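Long-range contacts in polyphosphate kinase (Porphyromonas gingivalis, PDB 2O8R), which probably catalyses the reversible, magnesium-dependent transfer of the terminal phosphate of ATP to form long-chain polyphosphate: residues S159-L164 and L182-D187; Y206-D211 and G298-L303. The protein carries 3 engineered substitutions. All blocks are in the same frame, centred on the assembly; numbering follows the deposited sequence. Where two conformers were deposited one is given.

Contact 1: S159-L164 and L182-D187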
# COMPACT_ATOMS: atom_id res chain seq x y z
N SER A 159 20.15 -3.45 -2.24
CA SER A 159 19.99 -2.98 -3.59
C SER A 159 18.88 -1.94 -3.64
O SER A 159 18.01 -1.89 -2.75
CB SER A 159 19.73 -4.14 -4.56
OG SER A 159 18.56 -4.85 -4.20
N GLY A 160 18.93 -1.10 -4.67
CA GLY A 160 17.92 -0.08 -4.91
C GLY A 160 17.99 1.09 -3.95
O GLY A 160 17.22 2.04 -4.08
N ARG A 161 18.91 1.02 -3.00
CA ARG A 161 19.12 2.09 -2.04
C ARG A 161 20.37 2.90 -2.39
O ARG A 161 21.17 2.50 -3.24
CB ARG A 161 19.22 1.53 -0.61
CG ARG A 161 17.99 0.76 -0.14
CD ARG A 161 16.80 1.67 0.17
NE ARG A 161 16.71 2.03 1.59
CZ ARG A 161 17.20 3.15 2.12
NH1 ARG A 161 17.83 4.03 1.36
NH2 ARG A 161 17.05 3.39 3.42
N VAL A 162 20.52 4.05 -1.74
CA VAL A 162 21.70 4.86 -1.91
C VAL A 162 22.44 4.82 -0.59
O VAL A 162 21.83 4.97 0.46
CB VAL A 162 21.33 6.31 -2.20
CG1 VAL A 162 22.55 7.19 -2.16
CG2 VAL A 162 20.65 6.40 -3.54
N TYR A 163 23.74 4.57 -0.66
CA TYR A 163 24.59 4.65 0.53
C TYR A 163 25.72 5.64 0.27
O TYR A 163 26.08 5.93 -0.88
CB TYR A 163 25.22 3.31 0.86
CG TYR A 163 24.28 2.23 1.33
CD1 TYR A 163 24.35 1.74 2.63
CD2 TYR A 163 23.36 1.66 0.46
CE1 TYR A 163 23.51 0.73 3.06
CE2 TYR A 163 22.50 0.64 0.88
CZ TYR A 163 22.58 0.19 2.18
OH TYR A 163 21.74 -0.83 2.60
N LEU A 164 26.26 6.14 1.37
CA LEU A 164 27.40 7.03 1.34
C LEU A 164 28.57 6.28 1.93
O LEU A 164 28.51 5.80 3.07
CB LEU A 164 27.11 8.26 2.20
CG LEU A 164 26.74 9.61 1.58
CD1 LEU A 164 26.58 9.59 0.07
CD2 LEU A 164 25.49 10.11 2.27
N LEU A 182 27.38 4.86 5.50
CA LEU A 182 26.05 5.17 6.05
C LEU A 182 24.86 5.20 5.08
O LEU A 182 25.01 5.25 3.85
CB LEU A 182 26.07 6.36 7.02
CG LEU A 182 26.76 7.66 6.67
CD1 LEU A 182 25.86 8.49 5.79
CD2 LEU A 182 27.06 8.39 7.95
N ASN A 183 23.68 5.12 5.69
CA ASN A 183 22.43 4.95 4.97
C ASN A 183 21.82 6.28 4.63
O ASN A 183 21.96 7.24 5.39
CB ASN A 183 21.45 4.14 5.81
CG ASN A 183 21.38 4.61 7.25
OD1 ASN A 183 22.39 4.99 7.85
ND2 ASN A 183 20.19 4.60 7.82
N VAL A 184 21.16 6.37 3.49
CA VAL A 184 20.34 7.53 3.23
C VAL A 184 18.89 7.10 3.39
O VAL A 184 18.33 6.41 2.55
CB VAL A 184 20.71 8.23 1.90
CG1 VAL A 184 22.17 7.98 1.62
CG2 VAL A 184 19.88 7.74 0.76
N PRO A 185 18.29 7.47 4.53
CA PRO A 185 17.02 6.88 4.98
C PRO A 185 15.82 7.30 4.15
O PRO A 185 14.90 7.93 4.67
CB PRO A 185 16.89 7.41 6.41
CG PRO A 185 17.69 8.66 6.45
CD PRO A 185 18.79 8.52 5.43
N THR A 186 15.82 6.95 2.87
CA THR A 186 14.70 7.32 2.01
C THR A 186 13.50 6.42 2.24
O THR A 186 12.44 6.63 1.69
CB THR A 186 15.08 7.33 0.54
OG1 THR A 186 15.61 6.05 0.17
CG2 THR A 186 16.11 8.38 0.29
N ASP A 187 13.69 5.43 3.10
CA ASP A 187 12.59 4.61 3.58
C ASP A 187 11.76 5.36 4.62
O ASP A 187 10.71 4.89 5.04
CB ASP A 187 13.14 3.32 4.19
CG ASP A 187 14.23 3.57 5.24
OD1 ASP A 187 14.47 4.74 5.62
OD2 ASP A 187 14.85 2.58 5.69
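Val184 pushes its forked side chain against the backbone and side chain of Val162, and the two branched residues pack together at the open end of a hairpin. The CG2 branch of Val184 meets Val162 CB at 3.6 Å, while its CG1 branch turns along the strand toward Leu164, whose CD2 lies 4.0 Å away. Leu164 CB and CD2 form the wall that receives Leu182. Leu182 CG sits between the backbone N and the carbonyl carbon (chi1 48°), and chi2 (81°) then turns CD1 to within 3.8 Å of Leu164 CB, so that the two leucines meet on the face opposite Tyr163 and Asn183. Beneath them the antiparallel pairing is regular: Leu164 and Leu182 form a hydrogen-bonded pair, with Leu164 N to Leu182 O at 2.9 Å and Leu182 N to Leu164 O at 2.8 Å. Tyr163 and Asn183 are the adjoining non-hydrogen-bonded pair.

A further, weak backbone bond runs from Val184 N to Val162 O, and Pro185 is the centre of an inverse gamma turn. Here Arg161 reaches across, tentatively, since it has two modelled conformers. In the one described, NH1 lies 2.7 Å from Val184 O, the oxygen close to the guanidinium plane; Thr186 N reaches that oxygen from the opposite face of its carbonyl plane. Arg161 NH2 adds a salt bridge to exposed Asp187 OD2 at 3.3 Å, its hydrogen bond weak.

This is an antiparallel beta hairpin, 163-169 with 178-183, in a mixed sheet of the polyphosphate kinase middle domain. Tyr163 OH is hydrogen-bonded to Arg158 N, and Asn183 OD1 to Tyr144 N. Strand 225-235 flanks strand 163-169 on its other edge, while Ile213 of helix 209-214 packs on both leucines and helix 217-220 covers Leu182.

Contact 2: Y206-D211 and G298-L303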
# COMPACT_ATOMS: atom_id res chain seq x y z
N TYR A 206 14.99 22.89 -3.49
CA TYR A 206 15.03 21.48 -3.14
C TYR A 206 16.45 21.00 -2.95
O TYR A 206 17.39 21.49 -3.57
CB TYR A 206 14.32 20.64 -4.18
CG TYR A 206 12.87 21.00 -4.33
CD1 TYR A 206 11.93 20.55 -3.41
CD2 TYR A 206 12.44 21.81 -5.38
CE1 TYR A 206 10.59 20.88 -3.53
CE2 TYR A 206 11.10 22.16 -5.51
CZ TYR A 206 10.18 21.68 -4.58
OH TYR A 206 8.86 22.01 -4.68
N SER A 207 16.60 20.01 -2.08
CA SER A 207 17.89 19.41 -1.82
C SER A 207 17.75 17.92 -1.84
O SER A 207 16.72 17.40 -1.40
CB SER A 207 18.37 19.81 -0.44
OG SER A 207 18.75 21.17 -0.42
N PHE A 208 18.77 17.24 -2.36
CA PHE A 208 18.90 15.78 -2.20
C PHE A 208 19.13 15.49 -0.73
O PHE A 208 19.89 16.19 -0.04
CB PHE A 208 20.11 15.24 -2.98
CG PHE A 208 19.95 15.28 -4.49
CD1 PHE A 208 19.57 14.14 -5.18
CD2 PHE A 208 20.20 16.43 -5.20
CE1 PHE A 208 19.44 14.16 -6.56
CE2 PHE A 208 20.08 16.45 -6.58
CZ PHE A 208 19.70 15.31 -7.26
N LEU A 209 18.48 14.44 -0.24
CA LEU A 209 18.70 13.99 1.11
C LEU A 209 20.19 13.73 1.37
O LEU A 209 20.73 14.18 2.39
CB LEU A 209 17.89 12.73 1.38
CG LEU A 209 17.66 12.29 2.82
CD1 LEU A 209 17.29 13.48 3.68
CD2 LEU A 209 16.56 11.22 2.85
N GLU A 210 20.85 13.04 0.44
CA GLU A 210 22.26 12.64 0.65
C GLU A 210 23.20 13.83 0.70
O GLU A 210 24.25 13.75 1.32
CB GLU A 210 22.74 11.60 -0.37
CG GLU A 210 22.89 12.10 -1.81
CD GLU A 210 21.63 11.92 -2.65
OE1 GLU A 210 20.51 11.98 -2.09
OE2 GLU A 210 21.76 11.73 -3.89
N ASP A 211 22.82 14.92 0.04
CA ASP A 211 23.59 16.15 0.12
C ASP A 211 23.56 16.72 1.55
O ASP A 211 24.60 17.05 2.11
CB ASP A 211 23.07 17.17 -0.90
CG ASP A 211 23.64 16.95 -2.30
OD1 ASP A 211 24.58 16.15 -2.46
OD2 ASP A 211 23.14 17.58 -3.25
N GLY A 298 28.06 9.45 -12.50
CA GLY A 298 27.95 10.82 -12.05
C GLY A 298 27.77 10.97 -10.56
O GLY A 298 27.89 10.01 -9.79
N ASN A 299 27.47 12.19 -10.15
CA ASN A 299 27.53 12.56 -8.74
C ASN A 299 26.28 12.21 -7.92
O ASN A 299 26.34 12.18 -6.68
CB ASN A 299 27.82 14.05 -8.63
CG ASN A 299 28.43 14.41 -7.32
OD1 ASN A 299 27.74 14.87 -6.42
ND2 ASN A 299 29.73 14.17 -7.19
N TYR A 300 25.16 11.96 -8.60
CA TYR A 300 23.93 11.49 -7.96
C TYR A 300 23.46 10.19 -8.59
O TYR A 300 23.39 10.09 -9.82
CB TYR A 300 22.81 12.54 -8.05
CG TYR A 300 23.18 13.84 -7.40
CD1 TYR A 300 23.04 14.01 -6.03
CD2 TYR A 300 23.70 14.89 -8.16
CE1 TYR A 300 23.40 15.22 -5.42
CE2 TYR A 300 24.06 16.09 -7.56
CZ TYR A 300 23.90 16.25 -6.20
OH TYR A 300 24.25 17.44 -5.61
N VAL A 301 23.16 9.20 -7.75
CA VAL A 301 22.72 7.89 -8.24
C VAL A 301 21.27 7.58 -7.86
O VAL A 301 20.64 8.29 -7.07
CB VAL A 301 23.64 6.74 -7.75
CG1 VAL A 301 25.08 6.98 -8.19
CG2 VAL A 301 23.55 6.56 -6.25
N ASN A 302 20.75 6.50 -8.42
CA ASN A 302 19.37 6.07 -8.20
C ASN A 302 18.38 7.14 -8.63
O ASN A 302 17.42 7.43 -7.92
CB ASN A 302 19.15 5.70 -6.75
CG ASN A 302 18.25 4.51 -6.60
OD1 ASN A 302 18.69 3.37 -6.74
ND2 ASN A 302 16.98 4.77 -6.29
N LEU A 303 18.62 7.71 -9.80
CA LEU A 303 17.87 8.87 -10.23
C LEU A 303 16.46 8.57 -10.74
O LEU A 303 15.81 9.44 -11.28
CB LEU A 303 18.66 9.66 -11.26
CG LEU A 303 19.79 10.47 -10.66
CD1 LEU A 303 20.60 11.09 -11.78
CD2 LEU A 303 19.22 11.54 -9.75
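Phe208 and Tyr300 lie face to face, ring centroids 3.8 Å apart and planes only 14° from parallel. Tyr300 CD1 sits over the centre of the Phe208 ring and Phe208 CE2 over that of Tyr300, so two flat, buried groups share most of one face each. Leu303 CD2 touches the edge of the Phe208 ring, 4.1 Å from Phe208 CE1.

Tyrosine suits its position because the ring can stack while the hydroxyl meets an acid. Tyr300 OH lies 2.6 Å from Asp211 OD2, a hydrogen-bonding contact, and the Asp211 carboxylate is turned 68° from the ring plane. Next along the same edge, Glu210 OE2 approaches Tyr300 CD1 at 3.4 Å. Glu210 gets there because its CG stands between the backbone N and the carbonyl carbon (chi1 69°) and the chain bends at the next bond.

The second shell supports these groups. Arg191 forms a salt bridge with Glu210 OE2 and also donates to Val301 O, linking the acid to the backbone of the residue next to Tyr300. Phe192 meets the Phe208 ring edge to face, while Tyr99 OH is hydrogen-bonded to Tyr300 O, and Tyr103 on the same helix, 83-112, packs on the Tyr300 side chain.

Phe208 is both the last residue of strand 204-208 and the N-cap of helix 209-214. What results is a strand-to-helix junction of the polyphosphate kinase middle domain, clasped by an aromatic stack to the loop following strand 294-297.

How the contacts relate
Both contacts are largely buried and lie within the middle domain, with centres about 11 Å apart. Contact 1 joins neighbouring strands of a hairpin, so main-chain bonds and branched aliphatic side chains predominate, and its charged pair appears at the more exposed end. Contact 2 brings together segments much farther apart in sequence without any strand pairing; aromatic stacking and acidic side chains at a ring edge take over. Helix 209-214 serves both: Leu209 CD2 meets Thr186 CG2 at 3.8 Å, and Leu164 CD2 lies 4.0 Å from Glu210 O. On the loop side, Asn302 CB packs against Val162 CG2 at 3.6 Å.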